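Local coordinates for mobilization protein A (Pseudomonas aeruginosa, PDB 2NS6) that nicks one strand of plasmid DNA at the origin of transfer as the relaxase of the relaxosome, so that the cleaved strand can be passed on during conjugation, at residues 23-28 against 107-112; 71-76 against 119-124; 100-105 against 156-161. One frame throughout, in Å; residues are numbered along the deposited sequence.

Contact 1 (23-28 against 107-112); sequences DYIQRE and TLAIHA. With MN (manganese (II) ion), chain B.
His111 and Ile25 carry the one hydrogen bond between these segments, where the last turn of helix 18-26 lies on strand 106-113 of the five-stranded antiparallel sheet, at the metal centre of this MobA/MobL relaxase. His111 NE2 donates its N-H to Ile25 O at 2.7 Å, fairly straight at 160°, meeting a lone pair in the carbonyl plane, with the acceptor close to the ring plane. The ring is thereby held at both nitrogens, because ND1 binds the manganese ion at 2.4 Å; His119, His121 and a water also bind this metal. The backbone carbonyl of Ile25 is thus a second-shell group that fixes the rotation of a first-shell ligand.

Next along the strand, the methyl of Ala109 points to the helix and sits against the same carbonyl, CB to Ile25 O 3.2 Å, with the CB of Ile25 just beyond. Ile25 has CG1 between its own N and carbonyl carbon (chi1 66°), a rotation that sends CD1 toward the Met123 side chain and leaves CG2 beside His121. At the far end the extended Gln26 side chain crosses Thr107 at about a right angle, laying its amide carbon CD on the methyl CG2, while Thr107 OG1 turns to Ser43 and Trp57. Tyr24, the residue expected to become linked to the cleaved DNA, belongs to this same turn. A Schellman motif closes the helix at Arg27, which has positive phi: Arg27 N bonds to Tyr24 O at 3.0 Å and Glu28 N to Asp23 O at 2.8 Å.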
ATOM      1  N   ASP A  23      -2.901   0.260  11.437  1.00 14.15           N
ATOM      2  CA  ASP A  23      -2.406   0.684  12.742  1.00 17.21           C
ATOM      3  C   ASP A  23      -1.194  -0.114  13.193  1.00 16.65           C
ATOM      4  O   ASP A  23      -0.269   0.437  13.792  1.00 17.94           O
ATOM      5  CB  ASP A  23      -3.517   0.589  13.789  1.00 18.15           C
ATOM      6  CG  ASP A  23      -4.408   1.821  13.798  1.00 21.64           C
ATOM      7  OD1 ASP A  23      -4.424   2.546  12.783  1.00 20.32           O
ATOM      8  OD2 ASP A  23      -5.092   2.059  14.815  1.00 22.14           O
ATOM      9  N   TYR A  24      -1.191  -1.406  12.897  1.00 17.86           N
ATOM     10  CA  TYR A  24      -0.077  -2.254  13.283  1.00 17.94           C
ATOM     11  C   TYR A  24       1.213  -1.889  12.540  1.00 18.52           C
ATOM     12  O   TYR A  24       2.222  -1.564  13.176  1.00 18.14           O
ATOM     13  CB  TYR A  24      -0.429  -3.721  13.046  1.00 19.22           C
ATOM     14  CG  TYR A  24       0.627  -4.687  13.538  1.00 20.22           C
ATOM     15  CD1 TYR A  24       0.935  -4.789  14.893  1.00 21.76           C
ATOM     16  CD2 TYR A  24       1.316  -5.501  12.644  1.00 20.62           C
ATOM     17  CE1 TYR A  24       1.906  -5.684  15.346  1.00 21.84           C
ATOM     18  CE2 TYR A  24       2.285  -6.395  13.081  1.00 21.43           C
ATOM     19  CZ  TYR A  24       2.573  -6.483  14.432  1.00 22.01           C
ATOM     20  OH  TYR A  24       3.521  -7.376  14.861  1.00 23.92           O
ATOM     21  N   ILE A  25       1.192  -1.915  11.206  1.00 16.71           N
ATOM     22  CA  ILE A  25       2.408  -1.592  10.456  1.00 15.88           C
ATOM     23  C   ILE A  25       2.911  -0.164  10.677  1.00 14.70           C
ATOM     24  O   ILE A  25       4.110   0.091  10.597  1.00 14.78           O
ATOM     25  CB  ILE A  25       2.253  -1.849   8.931  1.00 13.96           C
ATOM     26  CG1 ILE A  25       1.224  -0.901   8.315  1.00 14.04           C
ATOM     27  CG2 ILE A  25       1.866  -3.294   8.694  1.00 15.41           C
ATOM     28  CD1 ILE A  25       1.248  -0.907   6.787  1.00 13.19           C
ATOM     29  N   GLN A  26       2.011   0.771  10.960  1.00 13.73           N
ATOM     30  CA  GLN A  26       2.453   2.145  11.211  1.00 13.60           C
ATOM     31  C   GLN A  26       2.674   2.380  12.709  1.00 15.35           C
ATOM     32  O   GLN A  26       3.138   3.444  13.110  1.00 14.57           O
ATOM     33  CB  GLN A  26       1.419   3.163  10.723  1.00 11.60           C
ATOM     34  CG  GLN A  26       1.229   3.267   9.213  1.00 13.36           C
ATOM     35  CD  GLN A  26       0.214   4.342   8.858  1.00 14.95           C
ATOM     36  OE1 GLN A  26      -0.991   4.170   9.058  1.00 18.24           O
ATOM     37  NE2 GLN A  26       0.701   5.464   8.348  1.00 12.97           N
ATOM     38  N   ARG A  27       2.336   1.388  13.525  1.00 15.94           N
ATOM     39  CA  ARG A  27       2.444   1.505  14.982  1.00 17.62           C
ATOM     40  C   ARG A  27       1.692   2.745  15.473  1.00 18.47           C
ATOM     41  O   ARG A  27       2.234   3.589  16.195  1.00 17.71           O
ATOM     42  CB  ARG A  27       3.919   1.531  15.436  1.00 17.45           C
ATOM     43  CG  ARG A  27       4.645   0.187  15.247  1.00 18.32           C
ATOM     44  CD  ARG A  27       3.826  -0.967  15.842  1.00 20.67           C
ATOM     45  NE  ARG A  27       4.208  -2.303  15.363  1.00 23.52           N
ATOM     46  CZ  ARG A  27       5.277  -2.982  15.767  1.00 23.29           C
ATOM     47  NH1 ARG A  27       6.104  -2.465  16.665  1.00 29.11           N
ATOM     48  NH2 ARG A  27       5.507  -4.196  15.294  1.00 23.36           N
ATOM     49  N   GLU A  28       0.430   2.841  15.055  1.00 20.11           N
ATOM     50  CA  GLU A  28      -0.454   3.942  15.438  1.00 22.45           C
ATOM     51  C   GLU A  28      -1.545   3.377  16.339  1.00 22.62           C
ATOM     52  O   GLU A  28      -1.569   2.177  16.631  1.00 22.75           O
ATOM     53  CB  GLU A  28      -1.105   4.584  14.199  1.00 23.89           C
ATOM     54  CG  GLU A  28      -0.137   5.235  13.215  1.00 25.34           C
ATOM     55  CD  GLU A  28       0.288   6.638  13.627  1.00 29.80           C
ATOM     56  OE1 GLU A  28       0.600   6.853  14.819  1.00 31.01           O
ATOM     57  OE2 GLU A  28       0.321   7.531  12.748  1.00 34.15           O
ATOM     58  N   THR A 107      -0.923   2.740   1.750  1.00 13.13           N
ATOM     59  CA  THR A 107      -0.252   3.111   2.981  1.00 11.91           C
ATOM     60  C   THR A 107       0.929   2.154   3.063  1.00 14.12           C
ATOM     61  O   THR A 107       0.782   0.945   2.844  1.00 15.21           O
ATOM     62  CB  THR A 107      -1.150   2.921   4.227  1.00 12.49           C
ATOM     63  OG1 THR A 107      -2.235   3.859   4.191  1.00 11.86           O
ATOM     64  CG2 THR A 107      -0.352   3.150   5.502  1.00 11.78           C
ATOM     65  N   LEU A 108       2.109   2.693   3.342  1.00 13.47           N
ATOM     66  CA  LEU A 108       3.291   1.856   3.452  1.00 14.03           C
ATOM     67  C   LEU A 108       4.071   2.242   4.687  1.00 15.11           C
ATOM     68  O   LEU A 108       3.997   3.368   5.168  1.00 13.13           O
ATOM     69  CB  LEU A 108       4.183   2.006   2.215  1.00 18.49           C
ATOM     70  CG  LEU A 108       4.994   3.283   2.012  1.00 19.61           C
ATOM     71  CD1 LEU A 108       6.319   3.177   2.743  1.00 21.15           C
ATOM     72  CD2 LEU A 108       5.254   3.494   0.523  1.00 24.49           C
ATOM     73  N   ALA A 109       4.828   1.293   5.205  1.00 13.05           N
ATOM     74  CA  ALA A 109       5.628   1.563   6.375  1.00 14.03           C
ATOM     75  C   ALA A 109       6.921   0.780   6.213  1.00 13.21           C
ATOM     76  O   ALA A 109       6.931  -0.315   5.637  1.00 14.70           O
ATOM     77  CB  ALA A 109       4.869   1.115   7.628  1.00 10.90           C
ATOM     78  N   ILE A 110       8.015   1.355   6.689  1.00 14.13           N
ATOM     79  CA  ILE A 110       9.323   0.696   6.637  1.00 15.17           C
ATOM     80  C   ILE A 110       9.616   0.241   8.065  1.00 16.05           C
ATOM     81  O   ILE A 110       9.453   1.014   9.006  1.00 18.51           O
ATOM     82  CB  ILE A 110      10.447   1.677   6.175  1.00 16.40           C
ATOM     83  CG1 ILE A 110      10.331   1.940   4.667  1.00 17.66           C
ATOM     84  CG2 ILE A 110      11.826   1.090   6.522  1.00 16.44           C
ATOM     85  CD1 ILE A 110      11.287   3.016   4.132  1.00 20.72           C
ATOM     86  N   HIS A 111      10.038  -1.010   8.222  1.00 16.99           N
ATOM     87  CA  HIS A 111      10.343  -1.564   9.538  1.00 18.38           C
ATOM     88  C   HIS A 111      11.818  -1.911   9.744  1.00 22.11           C
ATOM     89  O   HIS A 111      12.525  -2.267   8.798  1.00 22.30           O
ATOM     90  CB  HIS A 111       9.505  -2.823   9.784  1.00 15.83           C
ATOM     91  CG  HIS A 111       8.076  -2.544  10.125  1.00 12.78           C
ATOM     92  ND1 HIS A 111       7.147  -3.542  10.318  1.00 11.70           N
ATOM     93  CD2 HIS A 111       7.419  -1.373  10.329  1.00 12.83           C
ATOM     94  CE1 HIS A 111       5.980  -3.003  10.627  1.00 11.98           C
ATOM     95  NE2 HIS A 111       6.120  -1.687  10.641  1.00 11.88           N
ATOM     96  N   ALA A 112      12.272  -1.821  10.990  1.00 24.13           N
ATOM     97  CA  ALA A 112      13.652  -2.150  11.322  1.00 29.06           C
ATOM     98  C   ALA A 112      13.728  -3.582  11.842  1.00 31.71           C
ATOM     99  O   ALA A 112      13.936  -3.796  13.037  1.00 37.89           O
ATOM    100  CB  ALA A 112      14.180  -1.192  12.388  1.00 27.28           C
TER
HETATM  101 MN    MN B1001       7.424  -5.854   9.889  1.00 24.02          MN
HETATM  102  O   HOH W   1       8.784  -6.087  11.817  1.00 25.08           O

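Contact 2 (71-76 against 119-124); sequences FKEVEF and HCHLMI. With MN (manganese (II) ion), chain B.
Phe76 and Cys120 form the close-packed end of this strand pair. Cys120 CB lies over one face of the Phe76 ring, near its rim and 3.7 Å from the centroid, while SG approaches obliquely, 3.2 Å from CZ. With CG between the backbone N and carbonyl carbon (chi1 45°), the Phe76 ring swings back over the neighbouring strand, bringing CE1 to Leu122 CB; Phe94, edge-to-face, and Trp172 also meet this ring. Val74, Leu122 and Ile124 continue this buried apolar face, Val74 CG2 meeting Ile124 CD1.

The middle strand 117-124 and its neighbour 71-77 belong to the antiparallel sheet of the relaxase fold, their short segments running at 160° to one another. Lys72 with Ile124, Val74 with Leu122 and Phe76 with Cys120 are hydrogen-bonded pairs, each with two backbone bonds, the shortest from Val74 N to Leu122 O at 2.7 Å. Glu73 with Met123 and Glu75 with His121 are the non-hydrogen-bonded pairs between them.

The other face is looser and partly open to solvent around the metal. His119 NE2 and His121 NE2 bind manganese, the latter at 2.4 Å, alongside His111 and a water; Asn117 O holds His119 ND1. Glu75 lies beside His121 and points the same way, CG over the ring face and OE1 3.3 Å from CE1, its carboxylate turned 47° from the ring. His121 ND1 is buried without a partner in the model: Glu73 OE2 stays 4.1 Å from it and forms its salt bridge with Lys21. Farther along, Met123 CE makes a CH-pi contact over the Phe71 ring, 4.2 Å from the centroid; SD, above the same face at 5.1 Å, makes this a Met-aromatic pair, shielded by helix 18-26.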
ATOM      1  N   PHE A  71      -7.804  -4.948   0.621  1.00 16.18           N
ATOM      2  CA  PHE A  71      -6.500  -4.459   0.192  1.00 17.92           C
ATOM      3  C   PHE A  71      -5.571  -5.606  -0.197  1.00 19.04           C
ATOM      4  O   PHE A  71      -5.807  -6.758   0.152  1.00 20.23           O
ATOM      5  CB  PHE A  71      -5.857  -3.627   1.310  1.00 16.23           C
ATOM      6  CG  PHE A  71      -5.602  -4.404   2.563  1.00 15.95           C
ATOM      7  CD1 PHE A  71      -4.454  -5.181   2.694  1.00 16.39           C
ATOM      8  CD2 PHE A  71      -6.535  -4.408   3.592  1.00 14.66           C
ATOM      9  CE1 PHE A  71      -4.241  -5.950   3.830  1.00 16.38           C
ATOM     10  CE2 PHE A  71      -6.334  -5.175   4.735  1.00 15.72           C
ATOM     11  CZ  PHE A  71      -5.186  -5.950   4.856  1.00 17.56           C
ATOM     12  N   LYS A  72      -4.523  -5.263  -0.934  1.00 20.78           N
ATOM     13  CA  LYS A  72      -3.507  -6.206  -1.378  1.00 20.76           C
ATOM     14  C   LYS A  72      -2.250  -5.813  -0.606  1.00 21.82           C
ATOM     15  O   LYS A  72      -1.696  -4.725  -0.804  1.00 21.64           O
ATOM     16  CB  LYS A  72      -3.267  -6.046  -2.880  1.00 19.16           C
ATOM     17  CG  LYS A  72      -2.240  -7.005  -3.492  1.00 21.34           C
ATOM     18  CD  LYS A  72      -2.742  -8.437  -3.502  1.00 20.67           C
ATOM     19  CE  LYS A  72      -1.795  -9.366  -4.244  1.00 25.45           C
ATOM     20  NZ  LYS A  72      -1.828  -9.136  -5.720  1.00 25.85           N
ATOM     21  N   GLU A  73      -1.814  -6.693   0.283  1.00 20.93           N
ATOM     22  CA  GLU A  73      -0.633  -6.446   1.100  1.00 21.26           C
ATOM     23  C   GLU A  73       0.618  -6.986   0.430  1.00 20.06           C
ATOM     24  O   GLU A  73       0.684  -8.158   0.062  1.00 19.63           O
ATOM     25  CB  GLU A  73      -0.803  -7.107   2.464  1.00 23.67           C
ATOM     26  CG  GLU A  73       0.449  -7.098   3.333  1.00 28.40           C
ATOM     27  CD  GLU A  73       0.157  -7.560   4.745  1.00 30.83           C
ATOM     28  OE1 GLU A  73      -0.430  -8.651   4.901  1.00 31.76           O
ATOM     29  OE2 GLU A  73       0.515  -6.827   5.696  1.00 35.91           O
ATOM     30  N   VAL A  74       1.613  -6.128   0.275  1.00 18.17           N
ATOM     31  CA  VAL A  74       2.865  -6.530  -0.343  1.00 18.50           C
ATOM     32  C   VAL A  74       3.991  -6.336   0.670  1.00 18.64           C
ATOM     33  O   VAL A  74       3.997  -5.352   1.415  1.00 17.80           O
ATOM     34  CB  VAL A  74       3.164  -5.687  -1.601  1.00 19.17           C
ATOM     35  CG1 VAL A  74       4.434  -6.187  -2.271  1.00 22.54           C
ATOM     36  CG2 VAL A  74       1.995  -5.762  -2.575  1.00 19.71           C
ATOM     37  N   GLU A  75       4.927  -7.282   0.706  1.00 17.87           N
ATOM     38  CA  GLU A  75       6.063  -7.202   1.627  1.00 19.17           C
ATOM     39  C   GLU A  75       7.369  -7.462   0.893  1.00 19.37           C
ATOM     40  O   GLU A  75       7.495  -8.444   0.159  1.00 18.33           O
ATOM     41  CB  GLU A  75       5.930  -8.215   2.767  1.00 20.92           C
ATOM     42  CG  GLU A  75       6.893  -7.928   3.919  1.00 24.16           C
ATOM     43  CD  GLU A  75       6.732  -8.884   5.089  1.00 27.59           C
ATOM     44  OE1 GLU A  75       5.582  -9.247   5.414  1.00 28.54           O
ATOM     45  OE2 GLU A  75       7.759  -9.254   5.695  1.00 31.07           O
ATOM     46  N   PHE A  76       8.345  -6.585   1.096  1.00 18.24           N
ATOM     47  CA  PHE A  76       9.634  -6.748   0.438  1.00 18.11           C
ATOM     48  C   PHE A  76      10.803  -6.293   1.306  1.00 16.80           C
ATOM     49  O   PHE A  76      10.709  -5.301   2.024  1.00 15.51           O
ATOM     50  CB  PHE A  76       9.644  -6.000  -0.904  1.00 17.51           C
ATOM     51  CG  PHE A  76       9.070  -4.609  -0.848  1.00 19.46           C
ATOM     52  CD1 PHE A  76       7.693  -4.407  -0.789  1.00 19.32           C
ATOM     53  CD2 PHE A  76       9.906  -3.499  -0.838  1.00 19.09           C
ATOM     54  CE1 PHE A  76       7.162  -3.121  -0.731  1.00 19.07           C
ATOM     55  CE2 PHE A  76       9.383  -2.208  -0.781  1.00 20.86           C
ATOM     56  CZ  PHE A  76       8.009  -2.020  -0.721  1.00 18.74           C
ATOM     57  N   HIS A 119      12.656  -3.996   6.243  1.00 19.12           N
ATOM     58  CA  HIS A 119      11.651  -4.399   5.262  1.00 17.95           C
ATOM     59  C   HIS A 119      10.503  -3.399   5.167  1.00 16.77           C
ATOM     60  O   HIS A 119      10.330  -2.537   6.037  1.00 15.73           O
ATOM     61  CB  HIS A 119      11.109  -5.799   5.592  1.00 19.85           C
ATOM     62  CG  HIS A 119      10.591  -5.933   6.989  1.00 22.61           C
ATOM     63  ND1 HIS A 119      11.423  -6.019   8.081  1.00 22.92           N
ATOM     64  CD2 HIS A 119       9.325  -5.974   7.472  1.00 21.69           C
ATOM     65  CE1 HIS A 119      10.694  -6.104   9.181  1.00 24.38           C
ATOM     66  NE2 HIS A 119       9.418  -6.079   8.838  1.00 23.36           N
ATOM     67  N   CYS A 120       9.710  -3.526   4.108  1.00 15.11           N
ATOM     68  CA  CYS A 120       8.595  -2.620   3.876  1.00 16.85           C
ATOM     69  C   CYS A 120       7.240  -3.312   3.741  1.00 17.63           C
ATOM     70  O   CYS A 120       7.109  -4.291   3.010  1.00 18.76           O
ATOM     71  CB  CYS A 120       8.872  -1.799   2.614  1.00 17.18           C
ATOM     72  SG  CYS A 120       7.556  -0.640   2.186  1.00 25.05           S
ATOM     73  N   HIS A 121       6.236  -2.814   4.457  1.00 14.73           N
ATOM     74  CA  HIS A 121       4.885  -3.371   4.369  1.00 14.67           C
ATOM     75  C   HIS A 121       4.099  -2.350   3.551  1.00 14.00           C
ATOM     76  O   HIS A 121       4.148  -1.160   3.837  1.00 11.90           O
ATOM     77  CB  HIS A 121       4.253  -3.519   5.756  1.00 12.64           C
ATOM     78  CG  HIS A 121       4.856  -4.607   6.587  1.00 15.28           C
ATOM     79  ND1 HIS A 121       4.387  -5.903   6.574  1.00 15.92           N
ATOM     80  CD2 HIS A 121       5.895  -4.593   7.457  1.00 13.79           C
ATOM     81  CE1 HIS A 121       5.110  -6.639   7.402  1.00 15.07           C
ATOM     82  NE2 HIS A 121       6.030  -5.867   7.949  1.00 12.36           N
ATOM     83  N   LEU A 122       3.385  -2.806   2.532  1.00 14.50           N
ATOM     84  CA  LEU A 122       2.634  -1.881   1.697  1.00 15.69           C
ATOM     85  C   LEU A 122       1.249  -2.422   1.385  1.00 16.12           C
ATOM     86  O   LEU A 122       1.109  -3.494   0.798  1.00 18.42           O
ATOM     87  CB  LEU A 122       3.425  -1.608   0.406  1.00 14.30           C
ATOM     88  CG  LEU A 122       2.955  -0.692  -0.732  1.00 17.08           C
ATOM     89  CD1 LEU A 122       2.346  -1.548  -1.800  1.00 18.92           C
ATOM     90  CD2 LEU A 122       2.005   0.387  -0.259  1.00 11.64           C
ATOM     91  N   MET A 123       0.221  -1.700   1.813  1.00 16.46           N
ATOM     92  CA  MET A 123      -1.133  -2.137   1.528  1.00 15.84           C
ATOM     93  C   MET A 123      -1.722  -1.240   0.461  1.00 15.20           C
ATOM     94  O   MET A 123      -1.652  -0.010   0.539  1.00 15.89           O
ATOM     95  CB  MET A 123      -1.992  -2.171   2.803  1.00 17.11           C
ATOM     96  CG  MET A 123      -1.782  -1.044   3.779  1.00 18.84           C
ATOM     97  SD  MET A 123      -2.392  -1.427   5.485  1.00 18.32           S
ATOM     98  CE  MET A 123      -4.203  -1.432   5.246  1.00 18.47           C
ATOM     99  N   ILE A 124      -2.271  -1.885  -0.561  1.00 15.18           N
ATOM    100  CA  ILE A 124      -2.856  -1.206  -1.708  1.00 13.68           C
ATOM    101  C   ILE A 124      -4.338  -1.468  -1.836  1.00 15.34           C
ATOM    102  O   ILE A 124      -4.778  -2.620  -1.841  1.00 13.96           O
ATOM    103  CB  ILE A 124      -2.207  -1.692  -3.001  1.00 14.92           C
ATOM    104  CG1 ILE A 124      -0.687  -1.663  -2.854  1.00 13.56           C
ATOM    105  CG2 ILE A 124      -2.669  -0.840  -4.169  1.00 12.07           C
ATOM    106  CD1 ILE A 124       0.036  -2.125  -4.093  1.00 16.63           C
TER
HETATM  107 MN    MN B1001       7.424  -5.854   9.889  1.00 24.02          MN
HETATM  108  O   HOH W   1       8.784  -6.087  11.817  1.00 25.08           O

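Contact 3 (100-105 against 156-161)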
ATOM      1  N   GLY A 100       0.747   4.351  -8.941  1.00  9.66           N
ATOM      2  CA  GLY A 100       0.763   5.646  -9.596  1.00 12.72           C
ATOM      3  C   GLY A 100      -0.046   5.875 -10.853  1.00 15.46           C
ATOM      4  O   GLY A 100      -0.557   6.978 -11.075  1.00 17.61           O
ATOM      5  N   ALA A 101      -0.162   4.849 -11.682  1.00 16.28           N
ATOM      6  CA  ALA A 101      -0.912   4.957 -12.922  1.00 15.00           C
ATOM      7  C   ALA A 101      -2.389   5.225 -12.636  1.00 15.93           C
ATOM      8  O   ALA A 101      -2.955   6.209 -13.101  1.00 14.94           O
ATOM      9  CB  ALA A 101      -0.765   3.670 -13.717  1.00 14.44           C
ATOM     10  N   GLU A 102      -2.995   4.346 -11.843  1.00 16.04           N
ATOM     11  CA  GLU A 102      -4.414   4.440 -11.510  1.00 14.71           C
ATOM     12  C   GLU A 102      -4.732   5.107 -10.179  1.00 15.02           C
ATOM     13  O   GLU A 102      -5.874   5.053  -9.716  1.00 14.98           O
ATOM     14  CB  GLU A 102      -5.028   3.036 -11.514  1.00 15.13           C
ATOM     15  CG  GLU A 102      -4.828   2.291 -12.821  1.00 17.15           C
ATOM     16  CD  GLU A 102      -5.580   0.985 -12.868  1.00 18.18           C
ATOM     17  OE1 GLU A 102      -5.126  -0.001 -12.255  1.00 19.80           O
ATOM     18  OE2 GLU A 102      -6.642   0.948 -13.510  1.00 23.58           O
ATOM     19  N   ARG A 103      -3.728   5.739  -9.577  1.00 14.53           N
ATOM     20  CA  ARG A 103      -3.870   6.402  -8.282  1.00 12.16           C
ATOM     21  C   ARG A 103      -4.646   5.581  -7.269  1.00 12.54           C
ATOM     22  O   ARG A 103      -5.701   5.993  -6.773  1.00 11.33           O
ATOM     23  CB  ARG A 103      -4.502   7.775  -8.444  1.00 11.44           C
ATOM     24  CG  ARG A 103      -3.559   8.737  -9.101  1.00 15.68           C
ATOM     25  CD  ARG A 103      -4.078  10.138  -9.046  1.00 15.99           C
ATOM     26  NE  ARG A 103      -3.100  11.083  -9.565  1.00 14.90           N
ATOM     27  CZ  ARG A 103      -3.421  12.143 -10.289  1.00 17.27           C
ATOM     28  NH1 ARG A 103      -4.699  12.378 -10.575  1.00 15.64           N
ATOM     29  NH2 ARG A 103      -2.473  12.959 -10.725  1.00 14.85           N
ATOM     30  N   LEU A 104      -4.099   4.410  -6.967  1.00 11.94           N
ATOM     31  CA  LEU A 104      -4.685   3.496  -5.999  1.00 11.48           C
ATOM     32  C   LEU A 104      -4.262   3.964  -4.609  1.00 10.75           C
ATOM     33  O   LEU A 104      -3.068   4.135  -4.341  1.00 12.61           O
ATOM     34  CB  LEU A 104      -4.169   2.073  -6.244  1.00 10.78           C
ATOM     35  CG  LEU A 104      -4.323   1.519  -7.666  1.00  9.67           C
ATOM     36  CD1 LEU A 104      -3.626   0.171  -7.780  1.00 11.32           C
ATOM     37  CD2 LEU A 104      -5.788   1.392  -8.013  1.00  9.02           C
ATOM     38  N   PRO A 105      -5.229   4.197  -3.711  1.00 10.38           N
ATOM     39  CA  PRO A 105      -4.833   4.639  -2.371  1.00  9.52           C
ATOM     40  C   PRO A 105      -3.937   3.567  -1.762  1.00 10.86           C
ATOM     41  O   PRO A 105      -4.118   2.378  -2.027  1.00  9.94           O
ATOM     42  CB  PRO A 105      -6.166   4.763  -1.636  1.00  9.37           C
ATOM     43  CG  PRO A 105      -7.133   5.136  -2.757  1.00  7.85           C
ATOM     44  CD  PRO A 105      -6.698   4.204  -3.862  1.00 10.62           C
ATOM     45  N   THR A 156     -10.018  -1.931  -9.735  1.00 20.25           N
ATOM     46  CA  THR A 156      -9.022  -2.243 -10.748  1.00 17.78           C
ATOM     47  C   THR A 156      -8.726  -3.730 -10.736  1.00 19.27           C
ATOM     48  O   THR A 156      -8.782  -4.375  -9.688  1.00 19.36           O
ATOM     49  CB  THR A 156      -7.707  -1.480 -10.545  1.00 16.81           C
ATOM     50  OG1 THR A 156      -6.798  -1.840 -11.594  1.00 14.38           O
ATOM     51  CG2 THR A 156      -7.077  -1.814  -9.205  1.00 16.93           C
ATOM     52  N   GLU A 157      -8.418  -4.276 -11.906  1.00 18.43           N
ATOM     53  CA  GLU A 157      -8.110  -5.692 -12.021  1.00 18.94           C
ATOM     54  C   GLU A 157      -6.611  -5.900 -12.217  1.00 18.29           C
ATOM     55  O   GLU A 157      -6.149  -7.034 -12.309  1.00 18.87           O
ATOM     56  CB  GLU A 157      -8.841  -6.299 -13.223  1.00 19.55           C
ATOM     57  CG  GLU A 157     -10.333  -5.982 -13.301  1.00 19.58           C
ATOM     58  CD  GLU A 157     -11.089  -6.421 -12.077  1.00 20.39           C
ATOM     59  OE1 GLU A 157     -10.993  -7.610 -11.709  1.00 23.00           O
ATOM     60  OE2 GLU A 157     -11.789  -5.576 -11.478  1.00 24.87           O
ATOM     61  N   ALA A 158      -5.859  -4.806 -12.267  1.00 16.88           N
ATOM     62  CA  ALA A 158      -4.418  -4.867 -12.497  1.00 18.91           C
ATOM     63  C   ALA A 158      -3.593  -5.731 -11.547  1.00 18.27           C
ATOM     64  O   ALA A 158      -2.509  -6.191 -11.911  1.00 20.63           O
ATOM     65  CB  ALA A 158      -3.844  -3.446 -12.527  1.00 18.77           C
ATOM     66  N   LEU A 159      -4.084  -5.948 -10.333  1.00 18.11           N
ATOM     67  CA  LEU A 159      -3.349  -6.757  -9.362  1.00 20.94           C
ATOM     68  C   LEU A 159      -3.764  -8.231  -9.302  1.00 23.13           C
ATOM     69  O   LEU A 159      -3.239  -8.979  -8.478  1.00 23.82           O
ATOM     70  CB  LEU A 159      -3.492  -6.148  -7.966  1.00 21.60           C
ATOM     71  CG  LEU A 159      -2.633  -4.933  -7.584  1.00 22.41           C
ATOM     72  CD1 LEU A 159      -2.530  -3.939  -8.725  1.00 22.16           C
ATOM     73  CD2 LEU A 159      -3.227  -4.303  -6.345  1.00 19.80           C
ATOM     74  N   LYS A 160      -4.688  -8.648 -10.165  1.00 22.50           N
ATOM     75  CA  LYS A 160      -5.164 -10.033 -10.162  1.00 25.00           C
ATOM     76  C   LYS A 160      -4.454 -11.011 -11.115  1.00 25.03           C
ATOM     77  O   LYS A 160      -4.396 -12.201 -10.837  1.00 25.78           O
ATOM     78  CB  LYS A 160      -6.678 -10.080 -10.447  1.00 24.69           C
ATOM     79  CG  LYS A 160      -7.578  -9.462  -9.360  1.00 24.64           C
ATOM     80  CD  LYS A 160      -9.067  -9.609  -9.697  1.00 24.60           C
ATOM     81  CE  LYS A 160      -9.956  -8.854  -8.708  1.00 27.14           C
ATOM     82  NZ  LYS A 160     -11.423  -8.875  -9.069  1.00 28.84           N
ATOM     83  N   PRO A 161      -3.926 -10.532 -12.256  1.00 25.20           N
ATOM     84  CA  PRO A 161      -3.250 -11.456 -13.175  1.00 26.37           C
ATOM     85  C   PRO A 161      -2.246 -12.374 -12.475  1.00 27.46           C
ATOM     86  O   PRO A 161      -1.651 -12.006 -11.462  1.00 28.52           O
ATOM     87  CB  PRO A 161      -2.579 -10.520 -14.172  1.00 25.92           C
ATOM     88  CG  PRO A 161      -3.548  -9.379 -14.248  1.00 26.81           C
ATOM     89  CD  PRO A 161      -3.896  -9.158 -12.785  1.00 26.35           C
TER
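Glu102 and Thr156 make the polar half of this loop-to-loop contact. The hydroxyl OG1 of Thr156 donates to Glu102 OE1 over a short 2.6 Å, reaching the carboxylate on its syn side and 20° out of its plane. Glu102 gets there with a chain extended beyond CG, while Thr156 sets OG1 anti to its own N (chi1 -179°). That torsion lets OG1 work in two directions: besides donating to the glutamate it accepts from Ala158 N at 3.2 Å, a nearly straight bond of 166°, and so closes an ST turn. The hydroxyl is gripped from both loops, and Glu102 in turn holds the oxygen that shapes the turn. Beside the hydrogen bond, at the exposed margin, the methyl CB of Ala158 packs 3.7 Å from Glu102 OE1.

Apolar contacts lie next to this polar group. The methyl CG2 of Thr156 meets Leu104 CD2 at 3.7 Å, the two side chains crossing at about a right angle, and Leu104 CD1 more loosely approaches Leu159 CD1. Both leucines also pack on Ile124 of strand 117-124, so the cluster covers the end of that strand.

A salt bridge lies within segment 156-161. Lys160 NZ bridges to Glu157 OE1 at 3.0 Å, spanning the first and last residues of a type I beta turn that Lys160 N closes onto Glu157 O.

Taken together, this is structural packing away from the catalytic tyrosine: the connection from helix 84-99 to strand 106-113 is tied to the approach to helix 164-181 through an ST turn overlapping a type I beta turn.

Contacts 1 and 2 are neighbours, their centres about 10 Å apart, joined through strands 106-113 and 117-124, which are consecutive in the chain and adjacent in the sheet. Backbone atoms of His111 and His119, and of Ala109 and His121, pair between them, and both contacts supply ligands to one manganese ion. The centre of contact 3 is about 14 Å from that of contact 2 and about 21 Å from that of contact 1; it meets contact 2 at the end of strand 117-124. Along the chain all three first segments come before the three second ones, in the same order, so the contacts cross one another. The three-histidine manganese site thus lies toward one end of the strands, the loop packing at the other.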